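PDB 6D2Y: PbSGBP-B lipoprotein from Prevotella bryantii B14, which probably binds polysaccharide at the bacterial surface, as a lipoprotein encoded in a polysaccharide utilization locus, and carries a bound magnesium ion. Local coordinates for residues N257-M268 with E444-D452; K311-A321 with D387-P398. All blocks are in the same frame, centred on the assembly; numbering follows the deposited sequence.

Interaction 1 of 2, residues N257-M268 with E444-D452; sequences NYMQIGNTGVTM and ECTPIIKID. With MG (magnesium ion), chain B.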
loop_
_atom_site.group_PDB
_atom_site.type_symbol
_atom_site.label_atom_id
_atom_site.label_comp_id
_atom_site.label_asym_id
_atom_site.label_seq_id
_atom_site.Cartn_x
_atom_site.Cartn_y
_atom_site.Cartn_z
ATOM N N ASN A 257 11.354 15.631 15.377
ATOM C CA ASN A 257 12.402 15.762 14.377
ATOM C C ASN A 257 12.041 15.019 13.100
ATOM O O ASN A 257 11.342 14.003 13.114
ATOM C CB ASN A 257 13.731 15.229 14.913
ATOM C CG ASN A 257 14.326 16.115 15.984
ATOM O OD1 ASN A 257 14.200 17.336 15.935
ATOM N ND2 ASN A 257 14.976 15.501 16.965
ATOM N N TYR A 258 12.533 15.547 11.985
ATOM C CA TYR A 258 12.478 14.877 10.699
ATOM C C TYR A 258 13.877 14.860 10.104
ATOM O O TYR A 258 14.760 15.614 10.517
ATOM C CB TYR A 258 11.504 15.569 9.733
ATOM C CG TYR A 258 11.845 17.021 9.474
ATOM C CD1 TYR A 258 11.228 18.037 10.194
ATOM C CD2 TYR A 258 12.791 17.376 8.519
ATOM C CE1 TYR A 258 11.542 19.366 9.965
ATOM C CE2 TYR A 258 13.114 18.699 8.291
ATOM C CZ TYR A 258 12.484 19.689 9.012
ATOM O OH TYR A 258 12.803 21.006 8.776
HETATM N N MSE A 259 14.065 13.998 9.116
HETATM C CA MSE A 259 15.323 13.944 8.386
HETATM C C MSE A 259 15.106 14.521 6.995
HETATM O O MSE A 259 14.100 14.231 6.351
HETATM C CB MSE A 259 15.843 12.506 8.341
HETATM C CG MSE A 259 17.231 12.313 7.755
HETATM SE SE MSE A 259 17.282 12.286 5.812
HETATM C CE MSE A 259 16.456 10.554 5.530
ATOM N N GLN A 260 16.037 15.355 6.538
ATOM C CA GLN A 260 15.862 16.111 5.305
ATOM C C GLN A 260 16.957 15.759 4.310
ATOM O O GLN A 260 18.147 15.812 4.641
ATOM C CB GLN A 260 15.868 17.617 5.575
ATOM C CG GLN A 260 15.771 18.464 4.313
ATOM C CD GLN A 260 15.806 19.949 4.608
ATOM O OE1 GLN A 260 14.997 20.465 5.380
ATOM N NE2 GLN A 260 16.735 20.650 3.973
ATOM N N ILE A 261 16.547 15.408 3.094
ATOM C CA ILE A 261 17.455 15.187 1.976
ATOM C C ILE A 261 17.354 16.386 1.045
ATOM O O ILE A 261 16.249 16.794 0.663
ATOM C CB ILE A 261 17.120 13.880 1.235
ATOM C CG1 ILE A 261 17.214 12.681 2.181
ATOM C CG2 ILE A 261 18.031 13.692 0.035
ATOM C CD1 ILE A 261 16.812 11.372 1.535
ATOM N N GLY A 262 18.500 16.954 0.681
ATOM C CA GLY A 262 18.519 18.163 -0.114
ATOM C C GLY A 262 18.252 19.398 0.728
ATOM O O GLY A 262 17.974 19.335 1.927
ATOM N N ASN A 263 18.342 20.551 0.073
ATOM C CA ASN A 263 18.118 21.827 0.736
ATOM C C ASN A 263 17.801 22.872 -0.323
ATOM O O ASN A 263 17.864 22.607 -1.525
ATOM C CB ASN A 263 19.330 22.240 1.582
ATOM C CG ASN A 263 18.945 23.101 2.772
ATOM O OD1 ASN A 263 17.806 23.558 2.881
ATOM N ND2 ASN A 263 19.897 23.324 3.672
ATOM N N THR A 264 17.455 24.068 0.145
ATOM C CA THR A 264 17.065 25.142 -0.757
ATOM C C THR A 264 18.243 25.562 -1.627
ATOM O O THR A 264 19.326 25.866 -1.119
ATOM C CB THR A 264 16.545 26.339 0.037
ATOM O OG1 THR A 264 15.745 25.876 1.132
ATOM C CG2 THR A 264 15.704 27.244 -0.854
ATOM N N GLY A 265 18.027 25.577 -2.941
ATOM C CA GLY A 265 19.044 26.005 -3.878
ATOM C C GLY A 265 20.095 24.974 -4.222
ATOM O O GLY A 265 20.962 25.257 -5.059
ATOM N N VAL A 266 20.057 23.792 -3.610
ATOM C CA VAL A 266 21.011 22.731 -3.916
ATOM C C VAL A 266 20.532 22.017 -5.176
ATOM O O VAL A 266 19.489 21.360 -5.171
ATOM C CB VAL A 266 21.162 21.753 -2.746
ATOM C CG1 VAL A 266 22.321 20.803 -2.998
ATOM C CG2 VAL A 266 21.367 22.518 -1.451
ATOM N N THR A 267 21.302 22.137 -6.254
ATOM C CA THR A 267 20.861 21.669 -7.561
ATOM C C THR A 267 21.106 20.174 -7.719
ATOM O O THR A 267 22.184 19.668 -7.389
ATOM C CB THR A 267 21.576 22.442 -8.668
ATOM O OG1 THR A 267 21.178 23.817 -8.617
ATOM C CG2 THR A 267 21.226 21.877 -10.038
HETATM N N MSE A 268 20.123 19.495 -8.305
HETATM C CA MSE A 268 20.207 18.076 -8.597
HETATM C C MSE A 268 20.221 18.013 -10.100
HETATM O O MSE A 268 19.308 18.583 -10.736
HETATM C CB MSE A 268 18.982 17.356 -8.052
HETATM C CG MSE A 268 18.611 16.168 -8.930
HETATM SE SE MSE A 268 19.758 14.631 -8.477
HETATM C CE MSE A 268 18.496 13.684 -7.298
ATOM N N GLU A 444 16.126 19.099 -14.281
ATOM C CA GLU A 444 16.965 19.710 -13.260
ATOM C C GLU A 444 16.097 20.372 -12.199
ATOM O O GLU A 444 15.106 21.039 -12.511
ATOM C CB GLU A 444 17.909 20.733 -13.894
ATOM C CG GLU A 444 18.930 21.321 -12.938
ATOM C CD GLU A 444 19.758 22.417 -13.580
ATOM O OE1 GLU A 444 19.202 23.183 -14.396
ATOM O OE2 GLU A 444 20.965 22.509 -13.274
ATOM N N CYS A 445 16.465 20.178 -10.936
ATOM C CA CYS A 445 15.627 20.622 -9.834
ATOM C C CYS A 445 16.502 20.970 -8.637
ATOM O O CYS A 445 17.725 20.804 -8.658
ATOM C CB CYS A 445 14.598 19.549 -9.463
ATOM S SG CYS A 445 15.282 17.882 -9.279
ATOM N N THR A 446 15.850 21.469 -7.590
ATOM C CA THR A 446 16.463 21.701 -6.284
ATOM C C THR A 446 15.530 21.072 -5.260
ATOM O O THR A 446 14.746 21.770 -4.603
ATOM C CB THR A 446 16.673 23.191 -6.013
ATOM O OG1 THR A 446 15.422 23.881 -6.134
ATOM C CG2 THR A 446 17.672 23.781 -6.999
ATOM N N PRO A 447 15.579 19.753 -5.104
ATOM C CA PRO A 447 14.564 19.066 -4.304
ATOM C C PRO A 447 14.848 19.130 -2.813
ATOM O O PRO A 447 15.997 19.128 -2.366
ATOM C CB PRO A 447 14.642 17.624 -4.815
ATOM C CG PRO A 447 16.078 17.462 -5.192
ATOM C CD PRO A 447 16.552 18.811 -5.687
ATOM N N ILE A 448 13.764 19.197 -2.045
ATOM C CA ILE A 448 13.799 19.099 -0.591
ATOM C C ILE A 448 12.862 17.969 -0.196
ATOM O O ILE A 448 11.655 18.035 -0.463
ATOM C CB ILE A 448 13.387 20.412 0.092
ATOM C CG1 ILE A 448 14.482 21.470 -0.076
ATOM C CG2 ILE A 448 13.094 20.168 1.568
ATOM C CD1 ILE A 448 14.310 22.685 0.825
ATOM N N ILE A 449 13.414 16.931 0.422
ATOM C CA ILE A 449 12.651 15.757 0.828
ATOM C C ILE A 449 12.830 15.584 2.325
ATOM O O ILE A 449 13.929 15.267 2.797
ATOM C CB ILE A 449 13.084 14.493 0.075
ATOM C CG1 ILE A 449 12.772 14.628 -1.413
ATOM C CG2 ILE A 449 12.425 13.263 0.683
ATOM C CD1 ILE A 449 13.474 13.608 -2.272
ATOM N N LYS A 450 11.755 15.792 3.071
ATOM C CA LYS A 450 11.752 15.584 4.507
ATOM C C LYS A 450 11.113 14.238 4.808
ATOM O O LYS A 450 10.031 13.933 4.303
ATOM C CB LYS A 450 11.021 16.722 5.215
ATOM C CG LYS A 450 11.627 18.078 4.898
ATOM C CD LYS A 450 10.954 19.210 5.655
ATOM C CE LYS A 450 11.631 20.537 5.339
ATOM N NZ LYS A 450 10.911 21.684 5.953
ATOM N N ILE A 451 11.794 13.431 5.610
ATOM C CA ILE A 451 11.372 12.067 5.891
ATOM C C ILE A 451 11.273 11.895 7.397
ATOM O O ILE A 451 12.120 12.392 8.148
ATOM C CB ILE A 451 12.351 11.044 5.273
ATOM C CG1 ILE A 451 12.263 11.089 3.750
ATOM C CG2 ILE A 451 12.075 9.639 5.782
ATOM C CD1 ILE A 451 13.371 10.337 3.041
ATOM N N ASP A 452 10.227 11.205 7.839
ATOM C CA ASP A 452 10.117 10.821 9.235
ATOM C C ASP A 452 9.344 9.510 9.310
ATOM O O ASP A 452 8.638 9.129 8.373
ATOM C CB ASP A 452 9.457 11.938 10.063
ATOM C CG ASP A 452 9.394 11.615 11.543
ATOM O OD1 ASP A 452 8.373 11.939 12.186
ATOM O OD2 ASP A 452 10.364 11.025 12.059
HETATM MG MG MG B . 9.737 12.417 14.104
HETATM O O HOH W 1 8.313 11.067 14.564
#
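Ile261 and Ile451 meet through their CD1 methyls, 3.9 Å apart, on the sheet face that also carries Met259 and Ile449. Met259, a selenomethionine, bends at chi2 and chi3, which brings its CE within 4.0 Å of Ile451 CD1. The backbones run antiparallel, 150° between strand directions: Met259 with Ile451 and Ile261 with Ile449 are hydrogen-bonded pairs, and Gln260 with Lys450 is the non-hydrogen-bonded pair between them. Ile261 N reaches Ile449 O at 2.6 Å, nearly straight at 173°. Past the type II turn from Asn263 to Val266, one isolated bridge follows, Met268 with Cys445, bonded both ways, with Met268 N 2.8 Å from Cys445 O.

On the opposite face the Lys450 chain crosses the Tyr258 ring in a CH-pi contact, CD lying 3.9 Å from the ring centroid. The Tyr258 torsion (chi1 58°) sets CG between backbone N and carbonyl carbon, turning the ring over the lysine methylenes. Lys450 NZ bonds to Thr252 and only weakly to Tyr258 OH, which Asp250 and Gln248 hold. Gln260 NE2 donates to a lone pair of Gly262 O at 2.7 Å, nearly in the Gln260 amide plane, which helps fix the amide's rotation. At the polar end both carboxylate oxygens of Asp452 chelate magnesium beside Asn257 O, 2.5 Å from the metal; backbone O atoms of Asp225 and Ser255, Asp227 OD2 and a water complete the site.

Strand 246-248 flanks 258-261, strand 311-318 flanks 449-458, and Leu428 of strand 423-428, from another sheet of the beta sandwich, packs on Ile261 and Ile449.

Interaction 2 of 2, residues K311-A321 with D387-P398; sequences KSLKFEMLIPA and DTGDKWVTVTIP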
loop_
_atom_site.group_PDB
_atom_site.type_symbol
_atom_site.label_atom_id
_atom_site.label_comp_id
_atom_site.label_asym_id
_atom_site.label_seq_id
_atom_site.Cartn_x
_atom_site.Cartn_y
_atom_site.Cartn_z
ATOM N N LYS A 311 6.227 -8.124 4.319
ATOM C CA LYS A 311 6.388 -6.877 5.048
ATOM C C LYS A 311 6.783 -5.768 4.084
ATOM O O LYS A 311 7.232 -6.019 2.963
ATOM C CB LYS A 311 7.429 -7.012 6.166
ATOM C CG LYS A 311 6.839 -7.412 7.507
ATOM C CD LYS A 311 7.786 -8.317 8.278
ATOM C CE LYS A 311 7.275 -8.588 9.683
ATOM N NZ LYS A 311 8.083 -9.628 10.377
ATOM N N SER A 312 6.604 -4.530 4.539
ATOM C CA SER A 312 6.844 -3.357 3.713
ATOM C C SER A 312 7.566 -2.294 4.524
ATOM O O SER A 312 7.364 -2.167 5.734
ATOM C CB SER A 312 5.532 -2.775 3.162
ATOM O OG SER A 312 4.864 -3.707 2.331
ATOM N N LEU A 313 8.411 -1.529 3.838
ATOM C CA LEU A 313 9.022 -0.340 4.414
ATOM C C LEU A 313 8.081 0.842 4.223
ATOM O O LEU A 313 7.580 1.072 3.116
ATOM C CB LEU A 313 10.377 -0.059 3.763
ATOM C CG LEU A 313 11.164 1.150 4.274
ATOM C CD1 LEU A 313 11.959 0.806 5.528
ATOM C CD2 LEU A 313 12.077 1.677 3.180
ATOM N N LYS A 314 7.831 1.583 5.303
ATOM C CA LYS A 314 6.929 2.724 5.277
ATOM C C LYS A 314 7.598 3.922 5.933
ATOM O O LYS A 314 8.460 3.772 6.803
ATOM C CB LYS A 314 5.605 2.426 5.997
ATOM C CG LYS A 314 4.542 1.769 5.137
ATOM C CD LYS A 314 3.232 1.672 5.903
ATOM C CE LYS A 314 2.157 0.983 5.090
ATOM N NZ LYS A 314 0.932 0.740 5.898
ATOM N N PHE A 315 7.183 5.112 5.504
ATOM C CA PHE A 315 7.654 6.369 6.069
ATOM C C PHE A 315 6.732 7.482 5.592
ATOM O O PHE A 315 6.053 7.351 4.571
ATOM C CB PHE A 315 9.110 6.667 5.678
ATOM C CG PHE A 315 9.331 6.828 4.195
ATOM C CD1 PHE A 315 9.641 5.732 3.403
ATOM C CD2 PHE A 315 9.250 8.079 3.597
ATOM C CE1 PHE A 315 9.853 5.878 2.041
ATOM C CE2 PHE A 315 9.459 8.230 2.238
ATOM C CZ PHE A 315 9.763 7.128 1.460
ATOM N N GLU A 316 6.715 8.575 6.348
ATOM C CA GLU A 316 6.010 9.784 5.950
ATOM C C GLU A 316 6.990 10.756 5.305
ATOM O O GLU A 316 8.154 10.848 5.705
ATOM C CB GLU A 316 5.319 10.444 7.145
ATOM C CG GLU A 316 3.921 9.910 7.432
ATOM C CD GLU A 316 3.938 8.539 8.083
ATOM O OE1 GLU A 316 4.748 8.328 9.006
ATOM O OE2 GLU A 316 3.137 7.671 7.678
HETATM N N MSE A 317 6.509 11.480 4.301
HETATM C CA MSE A 317 7.383 12.282 3.450
HETATM C C MSE A 317 6.759 13.624 3.077
HETATM O O MSE A 317 5.570 13.706 2.760
HETATM C CB MSE A 317 7.731 11.484 2.189
HETATM C CG MSE A 317 8.606 12.181 1.154
HETATM SE SE MSE A 317 8.719 11.011 -0.401
HETATM C CE MSE A 317 10.116 11.847 -1.436
ATOM N N LEU A 318 7.570 14.678 3.122
ATOM C CA LEU A 318 7.144 16.016 2.742
ATOM C C LEU A 318 8.084 16.546 1.674
ATOM O O LEU A 318 9.306 16.545 1.859
ATOM C CB LEU A 318 7.128 16.966 3.950
ATOM C CG LEU A 318 6.229 18.209 3.888
ATOM C CD1 LEU A 318 6.153 18.873 5.248
ATOM C CD2 LEU A 318 6.695 19.222 2.853
ATOM N N ILE A 319 7.512 16.998 0.563
ATOM C CA ILE A 319 8.246 17.733 -0.464
ATOM C C ILE A 319 7.566 19.082 -0.654
ATOM O O ILE A 319 6.410 19.130 -1.101
ATOM C CB ILE A 319 8.306 16.962 -1.790
ATOM C CG1 ILE A 319 9.044 15.635 -1.619
ATOM C CG2 ILE A 319 8.977 17.806 -2.861
ATOM C CD1 ILE A 319 9.231 14.892 -2.921
ATOM N N PRO A 320 8.227 20.191 -0.326
ATOM C CA PRO A 320 7.602 21.504 -0.520
ATOM C C PRO A 320 7.281 21.759 -1.985
ATOM O O PRO A 320 7.983 21.302 -2.889
ATOM C CB PRO A 320 8.662 22.483 -0.001
ATOM C CG PRO A 320 9.505 21.671 0.928
ATOM C CD PRO A 320 9.535 20.293 0.340
ATOM N N ALA A 321 6.192 22.497 -2.212
ATOM C CA ALA A 321 5.783 22.815 -3.576
ATOM C C ALA A 321 6.841 23.631 -4.307
ATOM O O ALA A 321 6.997 23.493 -5.525
ATOM C CB ALA A 321 4.448 23.563 -3.565
ATOM N N ASP A 387 6.019 17.008 -6.289
ATOM C CA ASP A 387 5.965 17.423 -4.898
ATOM C C ASP A 387 4.704 16.829 -4.279
ATOM O O ASP A 387 3.933 16.126 -4.945
ATOM C CB ASP A 387 5.993 18.953 -4.766
ATOM C CG ASP A 387 4.766 19.616 -5.367
ATOM O OD1 ASP A 387 3.751 19.752 -4.652
ATOM O OD2 ASP A 387 4.817 20.005 -6.555
ATOM N N THR A 388 4.485 17.103 -2.991
ATOM C CA THR A 388 3.292 16.630 -2.296
ATOM C C THR A 388 2.492 17.773 -1.679
ATOM O O THR A 388 1.803 17.570 -0.675
ATOM C CB THR A 388 3.651 15.603 -1.217
ATOM O OG1 THR A 388 3.976 16.278 0.015
ATOM C CG2 THR A 388 4.841 14.750 -1.650
ATOM N N GLY A 389 2.582 18.975 -2.249
ATOM C CA GLY A 389 1.759 20.095 -1.828
ATOM C C GLY A 389 1.996 20.599 -0.423
ATOM O O GLY A 389 1.095 21.207 0.160
ATOM N N ASP A 390 3.186 20.373 0.135
ATOM C CA ASP A 390 3.549 20.763 1.497
ATOM C C ASP A 390 2.779 19.990 2.561
ATOM O O ASP A 390 2.660 20.455 3.699
ATOM C CB ASP A 390 3.374 22.270 1.728
ATOM C CG ASP A 390 4.051 23.108 0.664
ATOM O OD1 ASP A 390 3.369 23.496 -0.308
ATOM O OD2 ASP A 390 5.262 23.383 0.801
ATOM N N LYS A 391 2.249 18.819 2.225
ATOM C CA LYS A 391 1.634 17.934 3.201
ATOM C C LYS A 391 2.491 16.690 3.385
ATOM O O LYS A 391 3.258 16.298 2.502
ATOM C CB LYS A 391 0.216 17.524 2.783
ATOM C CG LYS A 391 -0.795 18.662 2.764
ATOM C CD LYS A 391 -0.905 19.268 1.380
ATOM C CE LYS A 391 -2.040 20.276 1.291
ATOM N NZ LYS A 391 -2.170 20.824 -0.089
ATOM N N TRP A 392 2.352 16.077 4.556
ATOM C CA TRP A 392 2.995 14.801 4.825
ATOM C C TRP A 392 2.138 13.673 4.264
ATOM O O TRP A 392 0.931 13.615 4.519
ATOM C CB TRP A 392 3.203 14.612 6.326
ATOM C CG TRP A 392 4.250 15.508 6.920
ATOM C CD1 TRP A 392 4.055 16.731 7.496
ATOM C CD2 TRP A 392 5.656 15.246 7.005
ATOM N NE1 TRP A 392 5.251 17.245 7.934
ATOM C CE2 TRP A 392 6.250 16.353 7.642
ATOM C CE3 TRP A 392 6.469 14.182 6.603
ATOM C CZ2 TRP A 392 7.621 16.427 7.888
ATOM C CZ3 TRP A 392 7.830 14.257 6.847
ATOM C CH2 TRP A 392 8.391 15.373 7.482
ATOM N N VAL A 393 2.762 12.784 3.495
ATOM C CA VAL A 393 2.090 11.628 2.920
ATOM C C VAL A 393 2.870 10.376 3.297
ATOM O O VAL A 393 4.093 10.408 3.465
ATOM C CB VAL A 393 1.948 11.741 1.385
ATOM C CG1 VAL A 393 1.070 12.933 1.014
ATOM C CG2 VAL A 393 3.317 11.854 0.727
ATOM N N THR A 394 2.149 9.265 3.442
ATOM C CA THR A 394 2.755 7.986 3.787
ATOM C C THR A 394 3.131 7.226 2.523
ATOM O O THR A 394 2.293 7.024 1.638
ATOM C CB THR A 394 1.806 7.148 4.645
ATOM O OG1 THR A 394 1.426 7.898 5.809
ATOM C CG2 THR A 394 2.471 5.838 5.063
ATOM N N VAL A 395 4.391 6.807 2.445
ATOM C CA VAL A 395 4.919 6.065 1.306
ATOM C C VAL A 395 5.125 4.619 1.733
ATOM O O VAL A 395 5.719 4.353 2.785
ATOM C CB VAL A 395 6.230 6.687 0.798
ATOM C CG1 VAL A 395 6.857 5.813 -0.277
ATOM C CG2 VAL A 395 5.977 8.092 0.276
ATOM N N THR A 396 4.636 3.688 0.918
ATOM C CA THR A 396 4.750 2.261 1.190
ATOM C C THR A 396 5.589 1.616 0.099
ATOM O O THR A 396 5.250 1.707 -1.086
ATOM C CB THR A 396 3.375 1.592 1.262
ATOM O OG1 THR A 396 2.569 2.253 2.245
ATOM C CG2 THR A 396 3.522 0.121 1.633
ATOM N N ILE A 397 6.676 0.966 0.497
ATOM C CA ILE A 397 7.534 0.246 -0.439
ATOM C C ILE A 397 7.730 -1.172 0.083
ATOM O O ILE A 397 8.506 -1.384 1.026
ATOM C CB ILE A 397 8.879 0.964 -0.632
ATOM C CG1 ILE A 397 8.649 2.361 -1.208
ATOM C CG2 ILE A 397 9.787 0.150 -1.537
ATOM C CD1 ILE A 397 9.878 2.978 -1.814
ATOM N N PRO A 398 7.054 -2.165 -0.491
ATOM C CA PRO A 398 7.184 -3.533 0.022
ATOM C C PRO A 398 8.596 -4.066 -0.159
ATOM O O PRO A 398 9.241 -3.834 -1.184
ATOM C CB PRO A 398 6.172 -4.325 -0.814
ATOM C CG PRO A 398 5.970 -3.508 -2.046
ATOM C CD PRO A 398 6.120 -2.079 -1.626
#
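Leu318 and Trp392 cross at about a right angle where an antiparallel strand pair of the beta sandwich gives way to a type I' turn, Thr388 to Lys391. Leu318 CB stands 3.7 Å above the indole plane, over its centre, while CD1 makes a CH-pi contact with the five-membered ring, 3.6 Å from its centroid. The indole NE1 bonds to Thr252 O, which helps fix the ring's rotation.

Phe315 and Val395 instead lie alongside one another, pointing the same way. A chi1 of 62° at Phe315 swings the ring back over its own backbone, and one face comes to rest on Val395 CB, which sits toward the rim, 22° off the normal. Three hydrogen-bonded backbone pairs, Leu313 with Ile397, Phe315 with Val395 and Met317 with Val393, set this register.

The polar face follows the same side-by-side pattern. Thr394 OG1 donates to the anti lone pair of Glu316 OE2 at 2.5 Å; the other oxygen, OE1, is held by Arg455 and Asn453, so both carboxylate oxygens have partners. Next to it, Lys314 CE lies 3.1 Å from Thr396 OG1, while its NZ continues to a salt bridge with Glu141.

At the turn, Asp387 OD1 accepts from Gly389 N at 2.8 Å, an Asx turn, and Ala321 N donates a hydrogen bond to Asp390 OD2 at 3.3 Å, approaching from above the carboxylate plane, 49° out of it.

How the interactions relate
Interactions 1 and 2 have centres about 13 Å apart and share one antiparallel sheet, where strands 449-458 and 311-318 are neighbours. Probable backbone hydrogen bonds join them directly: Lys450 O to Leu318 N and Asp452 O to Glu316 N, each 2.8 Å. Along the chain the order is 257-268, 311-321, 387-398, 444-452, so interaction 2 forms wholly between the two halves of interaction 1. All four segments belong to a region related by sequence to xyloglucan-binding domains. The strand that supplies Asp452 to magnesium is therefore paired on both edges, and the nearest side-chain atom of Trp392 in interaction 2 lies about 7 Å from the metal.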